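Local coordinates for protein colicin B (Escherichia coli, PDB 1RH1) that kills Escherichia coli and closely related bacteria by forming channels that depolarise the cytoplasmic membrane and dissipate cellular energy, at residues Q55-V60 and D224-V229; D367-S372 and P442-V447; N425-K430 and S465-S470. All coordinates share one frame; numbering follows the deposited sequence.

Contact 1 (Q55-V60 and D224-V229); sequences QGIALV and DLVLSV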
loop_
_atom_site.group_PDB
_atom_site.type_symbol
_atom_site.label_atom_id
_atom_site.label_comp_id
_atom_site.label_asym_id
_atom_site.label_seq_id
_atom_site.Cartn_x
_atom_site.Cartn_y
_atom_site.Cartn_z
ATOM N N GLN A 55 -38.956 -21.103 -18.680
ATOM C CA GLN A 55 -37.805 -21.605 -17.949
ATOM C C GLN A 55 -37.485 -20.811 -16.721
ATOM O O GLN A 55 -36.963 -21.344 -15.755
ATOM C CB GLN A 55 -36.605 -21.590 -18.822
ATOM C CG GLN A 55 -36.811 -22.674 -19.844
ATOM C CD GLN A 55 -35.694 -22.883 -20.857
ATOM O OE1 GLN A 55 -35.891 -23.554 -21.883
ATOM N NE2 GLN A 55 -34.508 -22.329 -20.608
ATOM N N GLY A 56 -37.786 -19.518 -16.775
ATOM C CA GLY A 56 -37.641 -18.650 -15.627
ATOM C C GLY A 56 -36.549 -17.614 -15.784
ATOM O O GLY A 56 -36.492 -16.644 -15.021
ATOM N N ILE A 57 -35.680 -17.807 -16.774
ATOM C CA ILE A 57 -34.574 -16.894 -16.912
ATOM C C ILE A 57 -34.945 -15.805 -17.888
ATOM O O ILE A 57 -35.735 -16.008 -18.827
ATOM C CB ILE A 57 -33.272 -17.633 -17.392
ATOM C CG1 ILE A 57 -33.435 -18.277 -18.758
ATOM C CG2 ILE A 57 -32.917 -18.660 -16.322
ATOM C CD1 ILE A 57 -32.125 -18.747 -19.387
ATOM N N ALA A 58 -34.305 -14.656 -17.587
ATOM C CA ALA A 58 -34.392 -13.464 -18.407
ATOM C C ALA A 58 -33.832 -13.686 -19.802
ATOM O O ALA A 58 -33.156 -14.691 -19.992
ATOM C CB ALA A 58 -33.630 -12.387 -17.733
ATOM N N LEU A 59 -34.040 -12.834 -20.816
ATOM C CA LEU A 59 -33.517 -13.130 -22.156
ATOM C C LEU A 59 -31.987 -13.133 -22.187
ATOM O O LEU A 59 -31.309 -12.510 -21.351
ATOM C CB LEU A 59 -34.016 -12.111 -23.180
ATOM C CG LEU A 59 -33.250 -10.791 -23.332
ATOM C CD1 LEU A 59 -33.644 -10.113 -24.623
ATOM C CD2 LEU A 59 -33.499 -9.912 -22.136
ATOM N N VAL A 60 -31.414 -13.857 -23.146
ATOM C CA VAL A 60 -29.958 -13.879 -23.276
ATOM C C VAL A 60 -29.647 -12.601 -24.035
ATOM O O VAL A 60 -29.807 -12.499 -25.255
ATOM C CB VAL A 60 -29.526 -15.198 -24.027
ATOM C CG1 VAL A 60 -28.077 -15.187 -24.451
ATOM C CG2 VAL A 60 -29.594 -16.357 -23.042
ATOM N N ASP A 224 -27.597 -12.428 -9.175
ATOM C CA ASP A 224 -26.689 -13.353 -9.824
ATOM C C ASP A 224 -26.825 -13.337 -11.346
ATOM O O ASP A 224 -27.934 -13.266 -11.890
ATOM C CB ASP A 224 -26.966 -14.739 -9.249
ATOM C CG ASP A 224 -26.574 -14.998 -7.779
ATOM O OD1 ASP A 224 -26.302 -16.152 -7.443
ATOM O OD2 ASP A 224 -26.546 -14.085 -6.952
ATOM N N LEU A 225 -25.682 -13.302 -12.054
ATOM C CA LEU A 225 -25.699 -13.281 -13.511
ATOM C C LEU A 225 -25.950 -14.690 -14.025
ATOM O O LEU A 225 -25.474 -15.663 -13.436
ATOM C CB LEU A 225 -24.372 -12.742 -14.004
ATOM C CG LEU A 225 -24.132 -12.646 -15.492
ATOM C CD1 LEU A 225 -25.131 -11.754 -16.187
ATOM C CD2 LEU A 225 -22.751 -12.086 -15.665
ATOM N N VAL A 226 -26.772 -14.830 -15.062
ATOM C CA VAL A 226 -27.042 -16.142 -15.611
ATOM C C VAL A 226 -26.081 -16.282 -16.760
ATOM O O VAL A 226 -26.003 -15.398 -17.612
ATOM C CB VAL A 226 -28.511 -16.222 -16.081
ATOM C CG1 VAL A 226 -28.736 -17.349 -17.062
ATOM C CG2 VAL A 226 -29.384 -16.569 -14.905
ATOM N N LEU A 227 -25.332 -17.387 -16.774
ATOM C CA LEU A 227 -24.379 -17.648 -17.848
ATOM C C LEU A 227 -24.840 -18.835 -18.682
ATOM O O LEU A 227 -25.001 -19.949 -18.199
ATOM C CB LEU A 227 -23.018 -17.910 -17.225
ATOM C CG LEU A 227 -22.472 -16.762 -16.404
ATOM C CD1 LEU A 227 -21.667 -17.269 -15.234
ATOM C CD2 LEU A 227 -21.699 -15.860 -17.333
ATOM N N SER A 228 -25.119 -18.574 -19.951
ATOM C CA SER A 228 -25.538 -19.596 -20.874
ATOM C C SER A 228 -24.303 -20.057 -21.641
ATOM O O SER A 228 -23.841 -19.455 -22.619
ATOM C CB SER A 228 -26.591 -19.001 -21.785
ATOM O OG SER A 228 -27.044 -19.944 -22.746
ATOM N N VAL A 229 -23.758 -21.171 -21.139
ATOM C CA VAL A 229 -22.525 -21.742 -21.666
ATOM C C VAL A 229 -22.711 -22.802 -22.725
ATOM O O VAL A 229 -21.732 -23.393 -23.185
ATOM C CB VAL A 229 -21.666 -22.378 -20.562
ATOM C CG1 VAL A 229 -21.453 -21.351 -19.453
ATOM C CG2 VAL A 229 -22.302 -23.673 -20.084
#
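No flat group takes part where Ile57 meets Val226 and Val60 meets Ser228; with no ring, amide or carboxylate to offer a face or an edge, the contact is made by methyl and methylene groups alone. The more apolar pair joins Ile57 CD1 to Val226 CG1 at 4.3 Å. Ile57 carries CG1 between its own backbone N and carbonyl carbon (chi1 62°), and the nearly straight continuation (chi2 168°) sends the terminal methyl out towards the strand. Further on, Val60 brings CG2, the branch beside its backbone N, to within 4.2 Å of Ser228 CB, so that the methylene of the serine, rather than its hydroxyl oxygen, lies nearest the valine. The two contacts run in the same direction along both segments, but the loop takes three residues to the strand's two. At 7.7 Å between Ile57 CA and Val226 CA, the backbones stay well separated and the side chains span the distance.

The contact lays a loop leading to strand 62-64 on strand 225-228 of a mixed sheet, in the region related to colicin-like bacteriocin tRNases. That strand runs between strands 87-90 and 213-216, and its alternation turns Val226 and Ser228 towards the loop while Leu227 points away to meet Val88 and Val90. The chemistry divides: hydrogen bonds from Ala58 O to Ser87 OG and from Leu59 N to Asp82 OD1 probably set the loop's course, whereas its meeting with residues 224-229 rests on loose van der Waals contact, with the Val60 end open to solvent.

Contact 2 (D367-S372 and P442-V447); sequences DDAMSS and PLMLEV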
loop_
_atom_site.group_PDB
_atom_site.type_symbol
_atom_site.label_atom_id
_atom_site.label_comp_id
_atom_site.label_asym_id
_atom_site.label_seq_id
_atom_site.Cartn_x
_atom_site.Cartn_y
_atom_site.Cartn_z
ATOM N N ASP A 367 10.665 13.332 32.432
ATOM C CA ASP A 367 10.848 13.040 33.856
ATOM C C ASP A 367 11.463 11.655 34.049
ATOM O O ASP A 367 12.212 11.476 35.012
ATOM C CB ASP A 367 9.493 13.124 34.628
ATOM C CG ASP A 367 8.782 14.501 34.743
ATOM O OD1 ASP A 367 8.464 14.969 35.844
ATOM O OD2 ASP A 367 8.502 15.113 33.715
ATOM N N ASP A 368 11.229 10.676 33.148
ATOM C CA ASP A 368 11.821 9.340 33.229
ATOM C C ASP A 368 13.268 9.303 32.807
ATOM O O ASP A 368 14.066 8.640 33.456
ATOM C CB ASP A 368 11.087 8.361 32.355
ATOM C CG ASP A 368 9.703 7.925 32.831
ATOM O OD1 ASP A 368 9.136 7.021 32.218
ATOM O OD2 ASP A 368 9.173 8.469 33.801
ATOM N N ALA A 369 13.612 9.989 31.703
ATOM C CA ALA A 369 14.988 10.114 31.200
ATOM C C ALA A 369 15.864 10.855 32.182
ATOM O O ALA A 369 16.952 10.391 32.505
ATOM C CB ALA A 369 15.098 10.908 29.891
ATOM N N MET A 370 15.391 11.991 32.699
ATOM C CA MET A 370 16.152 12.739 33.681
ATOM C C MET A 370 16.247 12.017 34.999
ATOM O O MET A 370 17.114 12.349 35.787
ATOM C CB MET A 370 15.537 14.099 33.916
ATOM C CG MET A 370 15.899 15.083 32.813
ATOM S SD MET A 370 17.652 15.450 32.690
ATOM C CE MET A 370 17.904 16.048 34.327
ATOM N N SER A 371 15.415 11.038 35.305
ATOM C CA SER A 371 15.692 10.306 36.522
ATOM C C SER A 371 16.846 9.335 36.227
ATOM O O SER A 371 17.693 9.077 37.093
ATOM C CB SER A 371 14.426 9.562 36.992
ATOM O OG SER A 371 13.890 8.577 36.111
ATOM N N SER A 372 16.922 8.842 34.977
ATOM C CA SER A 372 17.976 7.925 34.596
ATOM C C SER A 372 19.304 8.608 34.546
ATOM O O SER A 372 20.214 8.145 35.228
ATOM C CB SER A 372 17.761 7.317 33.246
ATOM O OG SER A 372 16.919 6.201 33.413
ATOM N N PRO A 442 18.732 21.342 30.219
ATOM C CA PRO A 442 18.661 21.954 28.898
ATOM C C PRO A 442 18.884 21.042 27.710
ATOM O O PRO A 442 18.266 21.231 26.665
ATOM C CB PRO A 442 19.658 23.071 28.974
ATOM C CG PRO A 442 20.508 22.719 30.174
ATOM C CD PRO A 442 19.466 22.203 31.117
ATOM N N LEU A 443 19.736 20.029 27.881
ATOM C CA LEU A 443 19.985 19.075 26.819
ATOM C C LEU A 443 18.816 18.143 26.658
ATOM O O LEU A 443 18.369 17.975 25.526
ATOM C CB LEU A 443 21.186 18.175 27.076
ATOM C CG LEU A 443 22.144 17.742 25.968
ATOM C CD1 LEU A 443 22.591 16.352 26.306
ATOM C CD2 LEU A 443 21.510 17.721 24.598
ATOM N N MET A 444 18.338 17.528 27.743
ATOM C CA MET A 444 17.286 16.532 27.626
ATOM C C MET A 444 15.948 17.148 27.284
ATOM O O MET A 444 15.132 16.586 26.568
ATOM C CB MET A 444 17.208 15.746 28.925
ATOM C CG MET A 444 18.575 15.094 29.256
ATOM S SD MET A 444 19.354 14.149 27.925
ATOM C CE MET A 444 18.963 12.548 28.514
ATOM N N LEU A 445 15.786 18.393 27.686
ATOM C CA LEU A 445 14.575 19.156 27.455
ATOM C C LEU A 445 14.427 19.627 26.016
ATOM O O LEU A 445 13.332 19.693 25.479
ATOM C CB LEU A 445 14.606 20.319 28.444
ATOM C CG LEU A 445 13.393 21.139 28.862
ATOM C CD1 LEU A 445 12.240 20.245 29.291
ATOM C CD2 LEU A 445 13.842 22.078 29.990
ATOM N N GLU A 446 15.523 19.958 25.364
ATOM C CA GLU A 446 15.541 20.364 23.973
ATOM C C GLU A 446 15.118 19.198 23.102
ATOM O O GLU A 446 14.452 19.415 22.087
ATOM C CB GLU A 446 16.961 20.825 23.623
ATOM C CG GLU A 446 17.313 21.235 22.192
ATOM C CD GLU A 446 16.653 22.479 21.626
ATOM O OE1 GLU A 446 16.406 22.484 20.419
ATOM O OE2 GLU A 446 16.401 23.438 22.367
ATOM N N VAL A 447 15.467 17.957 23.503
ATOM C CA VAL A 447 15.160 16.770 22.703
ATOM C C VAL A 447 13.663 16.526 22.763
ATOM O O VAL A 447 13.036 16.270 21.731
ATOM C CB VAL A 447 15.913 15.520 23.227
ATOM C CG1 VAL A 447 15.760 14.418 22.204
ATOM C CG2 VAL A 447 17.393 15.786 23.431
#
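Bends at successive torsions fold Met370 and Met444 against each other. In both, CG lies beside the backbone N and opposite the carbonyl carbon (chi1 -79° in Met370, -57° in Met444), and each chain turns again at chi2 and chi3 instead of running out straight. The sulfur of Met370 is thereby laid against the base of the other methionine: Met370 SD is 3.6 Å from Met444 CG. The same sulfur is 3.8 Å from Met444 CB, so it touches two consecutive carbons, and the side chains cross obliquely. Met370 CG adds a looser approach to Met444 CB, at 4.2 Å. Beyond this crossing, Met444 continues towards the opposing helix, and its methyl CE comes within 4.4 Å of Ala369 CB. One methionine thus serves two neighbours, its base meeting Met370 and its tip the small side chain of Ala369.

The contact is apolar throughout, as suits a largely buried place where flexible, polarisable thioethers can fit closely. Within helix 366-376, Asp368 O accepts from both Ser371 OG, at 2.7 Å, and Ser372 N, which approach from the same face of the carbonyl plane; Ser372 OG is hydrogen-bonded to Asp499 OD1.

Both helices belong to the pore-forming domain. Ala369 also packs on Ala495 at the end of helix 479-495, and Met444 on Phe496 just beyond it, which extends the apolar layer to a third element. On another flank of helix 441-452, Leu443 reaches Phe464 of helix 457-472 and Ile427 of helix 420-435.

Contact 3 (N425-K430 and S465-S470); sequences NNIREK and SLTLGS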
loop_
_atom_site.group_PDB
_atom_site.type_symbol
_atom_site.label_atom_id
_atom_site.label_comp_id
_atom_site.label_asym_id
_atom_site.label_seq_id
_atom_site.Cartn_x
_atom_site.Cartn_y
_atom_site.Cartn_z
ATOM N N ASN A 425 23.070 22.920 16.801
ATOM C CA ASN A 425 23.766 23.932 17.591
ATOM C C ASN A 425 23.247 23.982 19.022
ATOM O O ASN A 425 23.994 24.282 19.971
ATOM C CB ASN A 425 23.583 25.289 16.943
ATOM C CG ASN A 425 24.193 26.467 17.686
ATOM O OD1 ASN A 425 23.472 27.373 18.090
ATOM N ND2 ASN A 425 25.505 26.509 17.898
ATOM N N ASN A 426 21.955 23.686 19.213
ATOM C CA ASN A 426 21.478 23.685 20.573
ATOM C C ASN A 426 22.042 22.512 21.321
ATOM O O ASN A 426 22.497 22.730 22.432
ATOM C CB ASN A 426 19.980 23.637 20.614
ATOM C CG ASN A 426 19.382 24.936 20.126
ATOM O OD1 ASN A 426 18.473 24.902 19.312
ATOM N ND2 ASN A 426 19.864 26.093 20.583
ATOM N N ILE A 427 22.125 21.313 20.729
ATOM C CA ILE A 427 22.721 20.162 21.404
ATOM C C ILE A 427 24.138 20.485 21.838
ATOM O O ILE A 427 24.548 20.151 22.940
ATOM C CB ILE A 427 22.733 18.938 20.471
ATOM C CG1 ILE A 427 21.328 18.573 19.983
ATOM C CG2 ILE A 427 23.291 17.766 21.256
ATOM C CD1 ILE A 427 20.349 18.225 21.115
ATOM N N ARG A 428 24.830 21.234 20.982
ATOM C CA ARG A 428 26.191 21.664 21.236
ATOM C C ARG A 428 26.266 22.577 22.446
ATOM O O ARG A 428 26.866 22.180 23.440
ATOM C CB ARG A 428 26.730 22.359 19.997
ATOM C CG ARG A 428 28.154 22.835 20.127
ATOM C CD ARG A 428 28.277 24.352 20.287
ATOM N NE ARG A 428 27.852 25.028 19.078
ATOM C CZ ARG A 428 28.588 25.048 17.965
ATOM N NH1 ARG A 428 29.779 24.447 17.943
ATOM N NH2 ARG A 428 28.087 25.594 16.846
ATOM N N GLU A 429 25.632 23.757 22.415
ATOM C CA GLU A 429 25.649 24.683 23.545
ATOM C C GLU A 429 25.162 24.054 24.844
ATOM O O GLU A 429 25.659 24.363 25.932
ATOM C CB GLU A 429 24.776 25.863 23.264
ATOM C CG GLU A 429 25.201 26.732 22.117
ATOM C CD GLU A 429 24.123 27.712 21.652
ATOM O OE1 GLU A 429 23.014 27.738 22.205
ATOM O OE2 GLU A 429 24.387 28.455 20.704
ATOM N N LYS A 430 24.193 23.140 24.699
ATOM C CA LYS A 430 23.614 22.449 25.824
ATOM C C LYS A 430 24.414 21.224 26.260
ATOM O O LYS A 430 24.224 20.735 27.372
ATOM C CB LYS A 430 22.177 22.099 25.458
ATOM C CG LYS A 430 21.412 23.409 25.467
ATOM C CD LYS A 430 20.016 23.358 24.907
ATOM C CE LYS A 430 19.473 24.770 25.064
ATOM N NZ LYS A 430 18.045 24.802 24.803
ATOM N N SER A 465 21.282 11.244 18.798
ATOM C CA SER A 465 22.288 10.196 18.845
ATOM C C SER A 465 23.370 10.435 17.813
ATOM O O SER A 465 24.534 10.316 18.158
ATOM C CB SER A 465 21.653 8.855 18.595
ATOM O OG SER A 465 20.655 8.614 19.571
ATOM N N LEU A 466 23.029 10.794 16.574
ATOM C CA LEU A 466 23.978 11.162 15.554
ATOM C C LEU A 466 24.820 12.351 15.969
ATOM O O LEU A 466 26.038 12.228 15.925
ATOM C CB LEU A 466 23.296 11.536 14.292
ATOM C CG LEU A 466 22.765 10.434 13.447
ATOM C CD1 LEU A 466 22.114 11.046 12.231
ATOM C CD2 LEU A 466 23.884 9.535 12.978
ATOM N N THR A 467 24.254 13.494 16.396
ATOM C CA THR A 467 25.031 14.653 16.834
ATOM C C THR A 467 25.995 14.260 17.947
ATOM O O THR A 467 27.153 14.676 17.875
ATOM C CB THR A 467 24.116 15.791 17.364
ATOM O OG1 THR A 467 23.223 16.153 16.319
ATOM C CG2 THR A 467 24.902 17.021 17.776
ATOM N N LEU A 468 25.582 13.448 18.942
ATOM C CA LEU A 468 26.494 13.059 20.007
ATOM C C LEU A 468 27.590 12.082 19.590
ATOM O O LEU A 468 28.762 12.281 19.902
ATOM C CB LEU A 468 25.733 12.432 21.167
ATOM C CG LEU A 468 24.724 13.222 21.949
ATOM C CD1 LEU A 468 24.530 12.550 23.290
ATOM C CD2 LEU A 468 25.210 14.624 22.201
ATOM N N GLY A 469 27.221 11.026 18.857
ATOM C CA GLY A 469 28.112 9.959 18.436
ATOM C C GLY A 469 29.092 10.424 17.393
ATOM O O GLY A 469 30.297 10.318 17.593
ATOM N N SER A 470 28.593 10.977 16.289
ATOM C CA SER A 470 29.476 11.451 15.240
ATOM C C SER A 470 30.281 12.699 15.591
ATOM O O SER A 470 31.104 13.179 14.819
ATOM C CB SER A 470 28.648 11.674 13.970
ATOM O OG SER A 470 27.724 12.724 14.106
#
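Ile427 of helix 420-435 packs against Thr467 and Leu468 of helix 457-472, the first arm of the hydrophobic helical hairpin that characterises the pore-forming domain of channel colicins. The segment 465-470 lies in a stretch predicted to span the membrane; in this soluble form it is covered by other helices, and the contact is one instance of that covering.

A single methyl group does most of the work. Ile427 CG2, placed opposite its backbone N and beside the carbonyl carbon, is 3.8 Å from Leu468 CD2 and 3.9 Å from Thr467 CG2. The methyl therefore rests against two successive residues of the facing helix. Ile427 CB shares in the second approach, at 4.0 Å from Thr467 CG2. The Ile427 and Leu468 side chains meet at about a right angle, and although Leu468 leaves its backbone flank-on, its end bends nearer to the isoleucine.

Thr467 shows how a polar residue can be used in such an interface. With chi1 at -58°, CG2 stands opposite the backbone N and is presented to Ile427, while OG1 lies beside that N and bonds to Leu463 O one turn earlier. Its buried hydroxyl is thus satisfied within its own helix, as is that of Ser465, bonded to Leu461 O, and the face offered to Ile427 is methyl.

Ile427 also touches Trp450 of helix 441-452, while Thr467 touches Met404 of helix 401-406. Leu466 and Ser465 turn to the long helix 291-340. On the flank of helix 420-435, Arg428 NH1 hydrogen-bonds Trp396 O and Phe399 O, which ties the helix to the C-terminal end of helix 386-398.

From the N terminus, contact 1 closes first, bringing residues 55-60 onto strand 225-228 across 163 intervening residues rich in strand. The long helix 291-340 then leads to the pore-forming domain on the opposite side of the chain's centre. The centre of contact 1 is about 73 Å from that of contact 2 and about 75 Å from that of contact 3. There contacts 2 and 3 interlock: 367-372 opens, 425-430 follows, 442-447 closes contact 2, and 465-470 closes contact 3, so the two loops cross. They touch through apolar packing and a long, weak Lys430-Glu446 ion pair. Together they join four neighbouring helices of the larger helical pore-forming domain.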